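Local coordinates for protein fatty acid CoA ligase (PDB 6SQ8) that belongs to the AMP-binding (ANL) superfamily of two-domain enzymes and holds adenosine monophosphate at a site contacted by both of its domains, at residues A[54-59]-A[105-110]; A[126-129]-A[133-136]; A[187-192]-A[267-272]; A[409-414]-A[462-467]; A[417-422]-A[454-459]. One frame throughout, in Å; residues are numbered along the deposited sequence.

Interaction 1 (A[54-59]-A[105-110])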
# COMPACT_ATOMS: atom_id res chain seq x y z
N ALA A 54 7.68 18.50 -0.81
CA ALA A 54 8.29 17.23 -1.17
C ALA A 54 9.24 16.77 -0.05
O ALA A 54 10.07 17.54 0.40
CB ALA A 54 9.02 17.34 -2.48
N CYS A 55 9.10 15.52 0.39
CA CYS A 55 9.82 15.03 1.51
C CYS A 55 10.51 13.72 1.16
O CYS A 55 9.88 12.76 0.69
CB CYS A 55 8.90 14.83 2.69
SG CYS A 55 8.13 16.37 3.25
N LEU A 56 11.83 13.70 1.39
CA LEU A 56 12.73 12.59 1.09
C LEU A 56 13.39 12.15 2.40
O LEU A 56 14.21 12.86 2.97
CB LEU A 56 13.76 13.09 0.08
CG LEU A 56 14.69 12.03 -0.49
CD1 LEU A 56 13.97 11.05 -1.40
CD2 LEU A 56 15.82 12.70 -1.26
N HIS A 57 13.02 10.96 2.88
CA HIS A 57 13.47 10.50 4.19
C HIS A 57 13.43 8.98 4.26
O HIS A 57 12.83 8.33 3.43
CB HIS A 57 12.60 11.09 5.29
CG HIS A 57 11.14 10.82 5.08
ND1 HIS A 57 10.27 11.81 4.69
CD2 HIS A 57 10.43 9.68 5.16
CE1 HIS A 57 9.06 11.30 4.57
NE2 HIS A 57 9.14 9.99 4.83
N ALA A 58 14.06 8.45 5.30
CA ALA A 58 13.98 7.05 5.66
C ALA A 58 12.84 6.87 6.67
O ALA A 58 12.05 7.77 6.88
CB ALA A 58 15.32 6.63 6.21
N ASN A 59 12.74 5.69 7.29
CA ASN A 59 11.75 5.44 8.32
C ASN A 59 12.30 5.91 9.66
O ASN A 59 12.74 5.10 10.45
CB ASN A 59 11.33 3.97 8.38
CG ASN A 59 10.32 3.60 7.30
OD1 ASN A 59 10.28 4.23 6.24
ND2 ASN A 59 9.51 2.58 7.59
N PRO A 105 19.86 13.89 5.97
CA PRO A 105 21.27 13.73 5.61
C PRO A 105 21.56 12.42 4.86
O PRO A 105 22.20 12.45 3.83
CB PRO A 105 21.99 13.73 6.96
CG PRO A 105 21.11 14.59 7.84
CD PRO A 105 19.70 14.30 7.38
N SER A 106 21.01 11.31 5.37
CA SER A 106 21.31 9.97 4.86
C SER A 106 21.00 9.83 3.36
O SER A 106 21.47 8.90 2.74
CB SER A 106 20.58 8.92 5.67
OG SER A 106 19.19 8.92 5.39
N VAL A 107 20.22 10.75 2.78
CA VAL A 107 19.79 10.65 1.36
C VAL A 107 20.15 11.93 0.59
O VAL A 107 19.54 12.22 -0.44
CB VAL A 107 18.29 10.32 1.25
CG1 VAL A 107 17.98 8.92 1.79
CG2 VAL A 107 17.42 11.36 1.95
N GLU A 108 21.16 12.66 1.07
CA GLU A 108 21.68 13.89 0.44
C GLU A 108 22.12 13.61 -1.00
O GLU A 108 21.89 14.41 -1.90
CB GLU A 108 22.84 14.47 1.25
CG GLU A 108 23.33 15.80 0.73
CD GLU A 108 24.39 16.44 1.61
OE1 GLU A 108 24.91 15.75 2.52
OE2 GLU A 108 24.70 17.63 1.38
N ALA A 109 22.75 12.45 -1.22
CA ALA A 109 23.16 12.03 -2.55
C ALA A 109 21.98 12.14 -3.52
O ALA A 109 22.09 12.77 -4.57
CB ALA A 109 23.72 10.63 -2.51
N ARG A 110 20.85 11.53 -3.15
CA ARG A 110 19.66 11.52 -3.98
C ARG A 110 19.06 12.93 -4.08
O ARG A 110 18.55 13.31 -5.13
CB ARG A 110 18.65 10.50 -3.45
CG ARG A 110 17.33 10.47 -4.21
CD ARG A 110 17.48 10.23 -5.71
NE ARG A 110 17.98 8.90 -6.02
CZ ARG A 110 17.22 7.83 -6.23
NH1 ARG A 110 15.90 7.92 -6.20
NH2 ARG A 110 17.78 6.66 -6.46
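Apolar packing carries this contact, and L56 and V107 make most of it. L56, the last residue of strand 52-56, has its branch point CG 3.7 Å from CG2 of V107, and the two side chains cross obliquely. CG2 of V107 also lies 3.7 Å from the carbonyl O of L56, so this one methyl rests against both the backbone and the side chain of the strand end. A first torsion of -173° puts CG of L56 anti to its backbone N and carries the branch out toward the helix start. The lower part of R110 adds the outer edge of the patch: its CG is 4.0 Å from CD2 of L56. Beyond CG the arginine bends off, and its NH1 is hydrogen-bonded to OE1 of Q89 and to the carbonyl of A84.

The polar bonds serve the segments singly. V107 sits at the N-cap position of helix 108-117, and the turn leading into the helix is spanned by a bond from E108 N to P105 O, 3.0 Å. In the sheet, L56 pairs through its backbone with V102 of strand 98-103.

Strands 52-56, 98-103 and 122-125 run parallel and side by side. Helix 108-117 is the beta-alpha-beta crossover from 98-103 to 122-125, and its N-terminal end packs here on the C-terminal end of the adjacent strand 52-56, in a parallel alpha/beta sheet of the large AMP-binding domain.

Interaction 2 (A[126-129]-A[133-136])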
# COMPACT_ATOMS: atom_id res chain seq x y z
N LEU A 126 16.74 17.95 7.46
CA LEU A 126 16.56 17.53 8.84
C LEU A 126 17.94 17.22 9.43
O LEU A 126 18.37 16.06 9.49
CB LEU A 126 15.65 16.31 8.87
CG LEU A 126 14.18 16.57 9.21
CD1 LEU A 126 13.63 17.79 8.49
CD2 LEU A 126 13.35 15.32 8.89
N GLY A 127 18.64 18.28 9.84
CA GLY A 127 19.99 18.19 10.38
C GLY A 127 21.00 18.79 9.41
O GLY A 127 20.67 19.02 8.25
N PRO A 128 22.26 19.03 9.84
CA PRO A 128 23.24 19.76 9.05
C PRO A 128 23.56 19.05 7.73
O PRO A 128 23.71 17.83 7.73
CB PRO A 128 24.50 19.79 9.93
CG PRO A 128 23.99 19.54 11.33
CD PRO A 128 22.82 18.60 11.14
N THR A 129 23.65 19.81 6.64
CA THR A 129 23.90 19.24 5.34
C THR A 129 24.44 20.32 4.38
O THR A 129 24.26 21.53 4.60
CB THR A 129 22.64 18.55 4.80
OG1 THR A 129 23.03 17.40 4.04
CG2 THR A 129 21.77 19.47 3.99
N ARG A 133 19.43 23.98 3.88
CA ARG A 133 19.38 24.75 5.16
C ARG A 133 18.79 23.88 6.27
O ARG A 133 17.70 23.34 6.12
CB ARG A 133 18.57 26.05 4.95
CG ARG A 133 18.31 26.92 6.18
CD ARG A 133 17.23 27.98 5.98
N ASP A 134 19.49 23.79 7.40
CA ASP A 134 19.15 22.85 8.49
C ASP A 134 18.01 23.43 9.34
O ASP A 134 18.24 24.28 10.17
CB ASP A 134 20.40 22.54 9.34
CG ASP A 134 20.13 21.76 10.62
OD1 ASP A 134 18.98 21.31 10.82
OD2 ASP A 134 21.09 21.60 11.42
N ILE A 135 16.80 22.89 9.17
CA ILE A 135 15.61 23.27 9.93
C ILE A 135 15.81 23.10 11.45
O ILE A 135 15.18 23.82 12.22
CB ILE A 135 14.40 22.45 9.45
CG1 ILE A 135 13.90 22.91 8.09
CG2 ILE A 135 13.27 22.48 10.46
CD1 ILE A 135 12.88 21.95 7.50
N LEU A 136 16.59 22.12 11.89
CA LEU A 136 16.69 21.79 13.35
C LEU A 136 17.62 22.73 14.15
O LEU A 136 18.60 22.27 14.74
CB LEU A 136 17.17 20.33 13.47
CG LEU A 136 16.27 19.30 12.77
CD1 LEU A 136 16.92 17.93 12.75
CD2 LEU A 136 14.89 19.23 13.42
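D134 and G127 face each other across a short turn, and the carboxylate does the polar work. Its OD1 takes a weak hydrogen bond from G127 N at 3.2 Å, bent to 128°. The same oxygen accepts from L136 N, two residues on, at 2.7 Å, which makes an Asx turn; that donor comes from above the carboxylate plane, 41° out of it. A first torsion of 171°, with CG anti to the backbone N, swings the group across to G127. OD2 instead lies along the ring of P128, 3.5 Å from its CD, the two side chains pointing the same way.

The apolar contacts flank this. CD1 of L136 sits against the L126-G127 peptide, 3.4 Å from G127 N, and more loosely against CB of L126. CD1 of L126 approaches CD1 of I135 at 4.3 Å, and both leucine and isoleucine also pack on L38 of helix 28-44. The strand 133-134 begun here is the outermost of its parallel sheet, beside 122-125.

Two backbone N-H groups share one oxygen while proline, which has no N-H, lies by the other. The carboxylate is thus held mainly through OD1, by L136 N and only weakly by G127 N, and these donors would probably favour its charged form.

Interaction 3 (A[187-192]-A[267-272])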
# COMPACT_ATOMS: atom_id res chain seq x y z
N SER A 187 -11.83 0.56 12.90
CA SER A 187 -12.85 -0.43 12.65
C SER A 187 -12.19 -1.77 12.28
O SER A 187 -12.67 -2.80 12.70
CB SER A 187 -13.87 0.09 11.68
OG SER A 187 -13.79 -0.49 10.40
N MET A 188 -11.05 -1.74 11.59
CA MET A 188 -10.29 -2.94 11.20
C MET A 188 -9.45 -3.47 12.37
O MET A 188 -9.39 -4.67 12.55
CB MET A 188 -9.31 -2.63 10.06
CG MET A 188 -9.96 -2.25 8.79
SD MET A 188 -8.76 -2.15 7.43
CE MET A 188 -7.97 -0.59 7.73
N TYR A 189 -8.74 -2.58 13.07
CA TYR A 189 -7.57 -2.94 13.87
C TYR A 189 -7.87 -3.04 15.38
O TYR A 189 -7.03 -3.51 16.15
CB TYR A 189 -6.43 -1.94 13.65
CG TYR A 189 -5.95 -1.81 12.22
CD1 TYR A 189 -6.13 -2.81 11.29
CD2 TYR A 189 -5.30 -0.66 11.81
CE1 TYR A 189 -5.71 -2.67 9.98
CE2 TYR A 189 -4.87 -0.50 10.51
CZ TYR A 189 -5.06 -1.51 9.59
OH TYR A 189 -4.63 -1.34 8.31
N GLY A 190 -9.07 -2.63 15.80
CA GLY A 190 -9.43 -2.57 17.22
C GLY A 190 -9.35 -1.14 17.74
O GLY A 190 -8.83 -0.24 17.08
N ARG A 191 -9.92 -0.89 18.93
CA ARG A 191 -9.62 0.33 19.67
C ARG A 191 -8.15 0.21 20.10
O ARG A 191 -7.61 -0.91 20.37
CB ARG A 191 -10.51 0.56 20.90
CG ARG A 191 -12.01 0.50 20.67
CD ARG A 191 -12.66 1.86 20.54
NE ARG A 191 -14.10 1.76 20.31
CZ ARG A 191 -15.03 1.69 21.26
NH1 ARG A 191 -14.67 1.51 22.52
NH2 ARG A 191 -16.31 1.82 20.94
N GLY A 192 -7.49 1.37 20.12
CA GLY A 192 -6.13 1.48 20.61
C GLY A 192 -6.11 1.70 22.12
O GLY A 192 -7.15 1.68 22.74
N LEU A 267 0.64 -9.93 19.74
CA LEU A 267 -0.02 -9.60 18.46
C LEU A 267 -1.55 -9.70 18.60
O LEU A 267 -2.09 -10.66 19.06
CB LEU A 267 0.49 -10.50 17.33
CG LEU A 267 1.90 -10.20 16.84
CD1 LEU A 267 2.41 -11.28 15.90
CD2 LEU A 267 1.98 -8.85 16.17
N ARG A 268 -2.24 -8.65 18.17
CA ARG A 268 -3.67 -8.69 17.96
C ARG A 268 -3.95 -8.65 16.45
O ARG A 268 -4.98 -9.16 16.05
CB ARG A 268 -4.38 -7.58 18.73
CG ARG A 268 -4.36 -7.74 20.25
CD ARG A 268 -5.41 -8.66 20.86
N ARG A 269 -3.03 -8.12 15.62
CA ARG A 269 -3.25 -8.05 14.18
C ARG A 269 -1.94 -8.06 13.38
O ARG A 269 -1.08 -7.21 13.53
CB ARG A 269 -4.12 -6.84 13.83
CG ARG A 269 -5.52 -7.26 13.41
CD ARG A 269 -6.59 -6.26 13.71
NE ARG A 269 -7.89 -6.88 13.90
CZ ARG A 269 -8.24 -7.44 15.06
NH1 ARG A 269 -7.31 -7.96 15.83
NH2 ARG A 269 -9.49 -7.39 15.51
N VAL A 270 -1.79 -9.07 12.51
CA VAL A 270 -0.77 -9.12 11.51
C VAL A 270 -1.44 -8.75 10.19
O VAL A 270 -2.17 -9.53 9.63
CB VAL A 270 -0.08 -10.49 11.44
CG1 VAL A 270 0.88 -10.56 10.26
CG2 VAL A 270 0.64 -10.81 12.72
N VAL A 271 -1.19 -7.53 9.73
CA VAL A 271 -1.88 -6.96 8.61
C VAL A 271 -1.01 -7.10 7.37
O VAL A 271 0.17 -6.77 7.41
CB VAL A 271 -2.25 -5.49 8.87
CG1 VAL A 271 -3.16 -4.94 7.77
CG2 VAL A 271 -2.91 -5.33 10.23
N TYR A 272 -1.62 -7.54 6.28
CA TYR A 272 -0.88 -7.67 5.04
C TYR A 272 -1.80 -7.27 3.88
O TYR A 272 -3.01 -7.36 3.99
CB TYR A 272 -0.32 -9.10 4.90
CG TYR A 272 -1.37 -10.14 4.59
CD1 TYR A 272 -2.17 -10.66 5.60
CD2 TYR A 272 -1.60 -10.56 3.29
CE1 TYR A 272 -3.15 -11.60 5.31
CE2 TYR A 272 -2.57 -11.50 3.00
CZ TYR A 272 -3.36 -12.02 4.01
OH TYR A 272 -4.33 -12.93 3.71
O HOH W 1 -11.45 -5.25 14.83
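The ring of Y189 lies across the two methyls of V271, the side chains crossing at about a right angle. CE1 of Y189 is 3.9 Å from CG2 of V271, which meets the ring obliquely, while the hydroxyl end passes CG1. A first torsion of -59°, CG beside the backbone N, sets the ring beside V271. There OH makes a weak hydrogen bond with ND2 of N296, a residue that also lines the pocket of 1-ethanoyl-9H-pyrido[3,4-b]indole-3-carboxylic acid; the Y189 side chain is about 6 Å from that ligand.

This is helix-on-sheet packing in the AMP-binding domain: helix 175-189 ends against strand 269-273, which runs parallel to and between 242-245 and 293-299. G190 leaves the helix with a positive phi of 101°, and H242 of the neighbouring strand bonds through NE2 to the carbonyl O of Y189.

R269 stretches along the last helical turn. Its chain is extended from CG to NE, with CD of R269 3.5 Å from CA of Y189. The carbonyl carbon of Y189 lies over one face of the guanidinium, and M188 O stands at its edge, 3.0 Å from NE of R269. A water joins the same two groups, accepting from R269 NH2 at 3.0 Å and donating to M188 O at 3.1 Å. NH1 turns back to its own chain and makes a weak bond to O of R268, the residue just before the strand.

Interaction 4 (A[409-414]-A[462-467]). With AMP (adenosine monophosphate), chain G.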
# COMPACT_ATOMS: atom_id res chain seq x y z
N SER A 409 -6.49 -14.10 -15.03
CA SER A 409 -5.17 -14.64 -14.77
C SER A 409 -5.01 -15.08 -13.30
O SER A 409 -4.29 -16.01 -13.04
CB SER A 409 -4.10 -13.68 -15.17
OG SER A 409 -4.37 -12.40 -14.63
N ARG A 410 -5.69 -14.41 -12.35
CA ARG A 410 -5.50 -14.75 -10.94
C ARG A 410 -6.13 -16.11 -10.63
O ARG A 410 -5.60 -16.86 -9.83
CB ARG A 410 -6.02 -13.64 -10.00
CG ARG A 410 -5.09 -12.44 -9.95
CD ARG A 410 -5.30 -11.51 -8.77
NE ARG A 410 -5.07 -10.12 -9.15
CZ ARG A 410 -5.46 -9.07 -8.44
NH1 ARG A 410 -6.00 -9.26 -7.26
NH2 ARG A 410 -5.31 -7.85 -8.90
N ARG A 411 -7.24 -16.46 -11.30
CA ARG A 411 -7.86 -17.76 -11.12
C ARG A 411 -6.87 -18.85 -11.55
O ARG A 411 -6.79 -19.88 -10.90
CB ARG A 411 -9.19 -17.90 -11.88
CG ARG A 411 -10.34 -17.06 -11.34
CD ARG A 411 -11.73 -17.68 -11.15
NE ARG A 411 -12.16 -18.70 -12.11
CZ ARG A 411 -12.95 -18.50 -13.17
NH1 ARG A 411 -13.47 -17.30 -13.43
NH2 ARG A 411 -13.25 -19.52 -13.96
N VAL A 412 -6.11 -18.62 -12.63
CA VAL A 412 -5.16 -19.60 -13.14
C VAL A 412 -3.97 -19.74 -12.18
O VAL A 412 -3.48 -20.86 -11.95
CB VAL A 412 -4.70 -19.25 -14.57
CG1 VAL A 412 -3.71 -20.28 -15.14
CG2 VAL A 412 -5.89 -19.13 -15.50
N GLU A 413 -3.51 -18.62 -11.62
CA GLU A 413 -2.40 -18.58 -10.66
C GLU A 413 -2.78 -19.33 -9.37
O GLU A 413 -1.95 -20.07 -8.83
CB GLU A 413 -2.03 -17.14 -10.33
CG GLU A 413 -1.39 -16.39 -11.49
CD GLU A 413 -1.40 -14.87 -11.40
OE1 GLU A 413 -1.82 -14.32 -10.34
OE2 GLU A 413 -1.00 -14.24 -12.40
N HIS A 414 -4.01 -19.13 -8.89
CA HIS A 414 -4.51 -19.78 -7.66
C HIS A 414 -4.37 -21.30 -7.80
O HIS A 414 -3.86 -21.97 -6.89
CB HIS A 414 -5.95 -19.34 -7.33
CG HIS A 414 -6.09 -17.92 -6.90
ND1 HIS A 414 -7.34 -17.26 -6.88
CD2 HIS A 414 -5.17 -17.00 -6.49
CE1 HIS A 414 -7.17 -16.01 -6.45
NE2 HIS A 414 -5.84 -15.83 -6.21
N ASP A 462 -8.25 -29.46 -15.18
CA ASP A 462 -9.28 -30.17 -14.39
C ASP A 462 -10.19 -29.15 -13.67
O ASP A 462 -11.40 -29.36 -13.61
CB ASP A 462 -8.69 -31.16 -13.38
CG ASP A 462 -9.75 -32.05 -12.69
OD1 ASP A 462 -10.77 -32.35 -13.35
OD2 ASP A 462 -9.56 -32.44 -11.50
N HIS A 463 -9.60 -28.07 -13.16
CA HIS A 463 -10.27 -27.13 -12.28
C HIS A 463 -10.97 -26.04 -13.09
O HIS A 463 -12.08 -25.67 -12.75
CB HIS A 463 -9.28 -26.53 -11.26
CG HIS A 463 -9.01 -27.43 -10.09
ND1 HIS A 463 -8.02 -28.38 -10.10
CD2 HIS A 463 -9.60 -27.52 -8.88
CE1 HIS A 463 -8.00 -29.02 -8.96
NE2 HIS A 463 -8.96 -28.51 -8.19
N LEU A 464 -10.31 -25.51 -14.12
CA LEU A 464 -10.83 -24.36 -14.87
C LEU A 464 -11.36 -24.72 -16.27
O LEU A 464 -12.36 -24.17 -16.69
CB LEU A 464 -9.74 -23.29 -14.94
CG LEU A 464 -9.30 -22.76 -13.58
CD1 LEU A 464 -8.20 -21.71 -13.69
CD2 LEU A 464 -10.49 -22.20 -12.83
N GLY A 465 -10.71 -25.63 -16.99
CA GLY A 465 -11.18 -26.00 -18.33
C GLY A 465 -10.12 -25.72 -19.36
O GLY A 465 -9.08 -25.25 -18.98
N ASP A 466 -10.38 -26.06 -20.63
CA ASP A 466 -9.36 -26.06 -21.68
C ASP A 466 -8.80 -24.65 -21.93
O ASP A 466 -7.62 -24.52 -22.15
CB ASP A 466 -9.90 -26.63 -22.99
CG ASP A 466 -10.10 -28.14 -23.04
OD1 ASP A 466 -9.16 -28.89 -22.63
OD2 ASP A 466 -11.20 -28.56 -23.54
N LEU A 467 -9.64 -23.62 -21.92
CA LEU A 467 -9.24 -22.29 -22.35
C LEU A 467 -8.20 -21.69 -21.40
O LEU A 467 -7.36 -20.90 -21.84
CB LEU A 467 -10.46 -21.38 -22.39
CG LEU A 467 -11.48 -21.63 -23.50
CD1 LEU A 467 -12.60 -20.60 -23.42
CD2 LEU A 467 -10.84 -21.55 -24.87
P AMP G . -2.11 0.85 -6.91
O1P AMP G . -2.56 1.70 -5.76
O2P AMP G . -2.76 1.19 -8.26
O3P AMP G . -0.60 0.76 -6.94
O5' AMP G . -2.62 -0.65 -6.47
C5' AMP G . -3.98 -1.12 -6.48
C4' AMP G . -4.10 -2.56 -6.97
O4' AMP G . -3.31 -3.47 -6.20
C3' AMP G . -5.50 -3.09 -6.83
O3' AMP G . -6.12 -2.81 -8.05
C2' AMP G . -5.39 -4.59 -6.54
O2' AMP G . -5.50 -5.49 -7.66
C1' AMP G . -4.01 -4.70 -5.93
N9 AMP G . -4.15 -4.95 -4.47
C8 AMP G . -3.91 -4.10 -3.45
N7 AMP G . -4.16 -4.70 -2.25
C5 AMP G . -4.57 -5.96 -2.52
C6 AMP G . -5.00 -7.14 -1.73
N6 AMP G . -5.04 -7.10 -0.39
N1 AMP G . -5.34 -8.25 -2.40
C2 AMP G . -5.31 -8.30 -3.76
N3 AMP G . -4.93 -7.27 -4.56
C4 AMP G . -4.56 -6.11 -3.99
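L464 points toward helix 409-418, reaching it with both methyls, in the small alpha/beta C-terminal domain of the AMP-binding enzymes. It follows helix 453-463, and G465 after it turns the chain off with a positive phi. Its first torsion of -61°, CG anti to the carbonyl carbon, brings CD1 and CD2 to R411 and V412. CD1 of L464 lands on the helix backbone, 3.6 Å from the carbonyl O of R411 and 3.7 Å from CA of V412; CG2 of V412 closes in on CD1 of L464 at 3.9 Å, the two side chains crossing at a slant. The other branch meets the arginine: CD2 of L464 is 3.9 Å from NE of R411, at the edge of the guanidinium and near its plane. The arginine thus meets the leucine rim-on and not over a face, its chain bent at chi2 and chi3 to get there. V415, one turn further along the same helix, also touches L464, and H468 touches both R411 and V412.

R410 reaches in the opposite direction from the helix, toward adenosine monophosphate. Its NH1 side passes the adenine, and a long, weak ion pair runs from NH2 to OD1 of D380, whose other oxygen OD2 binds the nucleotide too. The ligand's ribose hydroxyl O2' stands in the plane of the guanidinium, at its edge, and takes a hydrogen bond from R410 NH2 at 2.7 Å and 156°.

Interaction 5 (A[417-422]-A[454-459])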
# COMPACT_ATOMS: atom_id res chain seq x y z
N THR A 417 -0.65 -22.46 -7.94
CA THR A 417 0.04 -22.29 -6.66
C THR A 417 -0.48 -23.28 -5.60
O THR A 417 0.23 -23.54 -4.62
CB THR A 417 0.01 -20.85 -6.15
OG1 THR A 417 -1.34 -20.39 -6.06
CG2 THR A 417 0.81 -19.91 -7.03
N GLU A 418 -1.69 -23.84 -5.81
CA GLU A 418 -2.22 -24.89 -4.95
C GLU A 418 -1.31 -26.13 -5.02
O GLU A 418 -1.24 -26.88 -4.07
CB GLU A 418 -3.62 -25.35 -5.36
CG GLU A 418 -4.76 -24.56 -4.75
CD GLU A 418 -4.66 -24.25 -3.26
OE1 GLU A 418 -4.44 -25.21 -2.46
OE2 GLU A 418 -4.78 -23.04 -2.92
N HIS A 419 -0.66 -26.35 -6.17
CA HIS A 419 0.29 -27.46 -6.27
C HIS A 419 1.37 -27.30 -5.21
O HIS A 419 1.86 -26.19 -4.97
CB HIS A 419 0.88 -27.56 -7.69
CG HIS A 419 1.59 -28.85 -7.95
ND1 HIS A 419 2.89 -29.07 -7.51
CD2 HIS A 419 1.20 -29.96 -8.61
CE1 HIS A 419 3.26 -30.29 -7.87
NE2 HIS A 419 2.23 -30.86 -8.54
N PRO A 420 1.71 -28.38 -4.49
CA PRO A 420 2.63 -28.29 -3.36
C PRO A 420 4.06 -27.90 -3.72
O PRO A 420 4.80 -27.46 -2.84
CB PRO A 420 2.60 -29.69 -2.74
CG PRO A 420 2.13 -30.58 -3.86
CD PRO A 420 1.16 -29.73 -4.66
N ASP A 421 4.44 -28.06 -4.99
CA ASP A 421 5.83 -27.83 -5.46
C ASP A 421 5.93 -26.46 -6.15
O ASP A 421 6.98 -26.10 -6.68
CB ASP A 421 6.29 -28.99 -6.35
CG ASP A 421 6.34 -30.32 -5.62
OD1 ASP A 421 6.73 -30.32 -4.44
OD2 ASP A 421 5.96 -31.37 -6.22
N VAL A 422 4.85 -25.68 -6.13
CA VAL A 422 4.80 -24.33 -6.69
C VAL A 422 4.53 -23.34 -5.56
O VAL A 422 3.60 -23.53 -4.75
CB VAL A 422 3.70 -24.24 -7.76
CG1 VAL A 422 3.54 -22.83 -8.27
CG2 VAL A 422 3.92 -25.22 -8.90
N GLU A 454 3.54 -30.47 -17.24
CA GLU A 454 2.35 -31.11 -17.73
C GLU A 454 1.38 -31.40 -16.58
O GLU A 454 0.18 -31.40 -16.81
CB GLU A 454 2.70 -32.39 -18.50
CG GLU A 454 1.72 -32.67 -19.63
CD GLU A 454 1.57 -31.51 -20.61
OE1 GLU A 454 2.62 -30.97 -21.05
OE2 GLU A 454 0.40 -31.11 -20.88
N HIS A 455 1.89 -31.67 -15.37
CA HIS A 455 1.02 -31.86 -14.20
C HIS A 455 0.28 -30.55 -13.90
O HIS A 455 -0.91 -30.56 -13.58
CB HIS A 455 1.81 -32.30 -12.96
CG HIS A 455 2.30 -33.72 -12.97
ND1 HIS A 455 1.94 -34.64 -13.94
CD2 HIS A 455 3.12 -34.37 -12.13
CE1 HIS A 455 2.51 -35.79 -13.67
NE2 HIS A 455 3.26 -35.64 -12.58
N LEU A 456 0.99 -29.44 -14.03
CA LEU A 456 0.45 -28.12 -13.78
C LEU A 456 -0.60 -27.78 -14.85
O LEU A 456 -1.69 -27.32 -14.52
CB LEU A 456 1.60 -27.09 -13.78
CG LEU A 456 2.72 -27.34 -12.77
CD1 LEU A 456 3.71 -26.21 -12.79
CD2 LEU A 456 2.20 -27.53 -11.37
N ARG A 457 -0.30 -28.04 -16.13
CA ARG A 457 -1.27 -27.83 -17.17
C ARG A 457 -2.52 -28.65 -16.86
O ARG A 457 -3.63 -28.17 -17.01
CB ARG A 457 -0.68 -28.17 -18.54
CG ARG A 457 0.29 -27.11 -19.05
CD ARG A 457 0.74 -27.33 -20.49
NE ARG A 457 2.11 -27.82 -20.57
CZ ARG A 457 3.19 -27.09 -20.90
NH1 ARG A 457 3.06 -25.85 -21.36
NH2 ARG A 457 4.40 -27.60 -20.75
N ALA A 458 -2.32 -29.89 -16.41
CA ALA A 458 -3.40 -30.86 -16.19
C ALA A 458 -4.28 -30.42 -15.03
O ALA A 458 -5.51 -30.62 -15.04
CB ALA A 458 -2.81 -32.22 -15.95
N LEU A 459 -3.64 -29.81 -14.03
CA LEU A 459 -4.30 -29.31 -12.85
C LEU A 459 -5.22 -28.14 -13.24
O LEU A 459 -6.38 -28.07 -12.81
CB LEU A 459 -3.21 -28.89 -11.86
CG LEU A 459 -3.64 -28.69 -10.41
CD1 LEU A 459 -4.41 -29.88 -9.85
CD2 LEU A 459 -2.39 -28.44 -9.55
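H419 makes the larger part of the contact with L456 and L459 of helix 453-463, and the end of helix 409-418 leads up to it. T417 keeps its hydroxyl on the helix, with OG1 bonded to the carbonyls of E413 and H414, while its own carbonyl O bonds to OG of S280 in helix 279-289. E418 also touches that helix, through P279 and S280.

Next, H419 turns its imidazole to the two leucines. With chi1 at -166°, CG stands anti to the backbone N and the ring projects toward the other helix. CD2 of L456 lies over one face in a CH-pi contact, 4.0 Å from the centroid of the H419 ring and 24° off the normal. The side chains cross at about a right angle. CD of P420 lies over the opposite face, toward its rim, so the ring sits between proline and leucine. CD2 of L459 comes to the ring edge, 4.0 Å from H419 CD2.

In the C-terminal alpha/beta domain this is where helix 409-418 passes into strand 422-432, by a type I beta turn from H419 to V422. V422 N bonds to H419 O at 3.2 Å to close it. P420 and D421 are its corner residues. D421 N then donates to H419 ND1 at 3.1 Å, from 23° out of the ring plane; a ring nitrogen used as acceptor there would carry no proton, and the bond helps to fix the rotation of the ring.

V422, entering the strand, meets L456 tip to tip, CG2 of V422 to CD2 of L456 at 3.8 Å. L416 and F475 pack on that same leucine.

Interaction 3 is the most buried of the five, and the only one where a water bridges the segments. Interactions 1 and 2 lie toward the periphery of the AMP-binding domain at one parallel sheet; they touch, P105 packing on L126 and E108 OE2 probably bonding to T129 OG1. Their chemistry differs all the same, apolar in 1 and led by a carboxylate in 2. Interactions 4 and 5 join the same two helices, 409-418 and 453-463, about 11 Å apart between centres. Both rely on leucine methyls, set against backbone and guanidinium edge in 4 and an imidazole face in 5. Of the five, interaction 4 alone bonds to adenosine monophosphate.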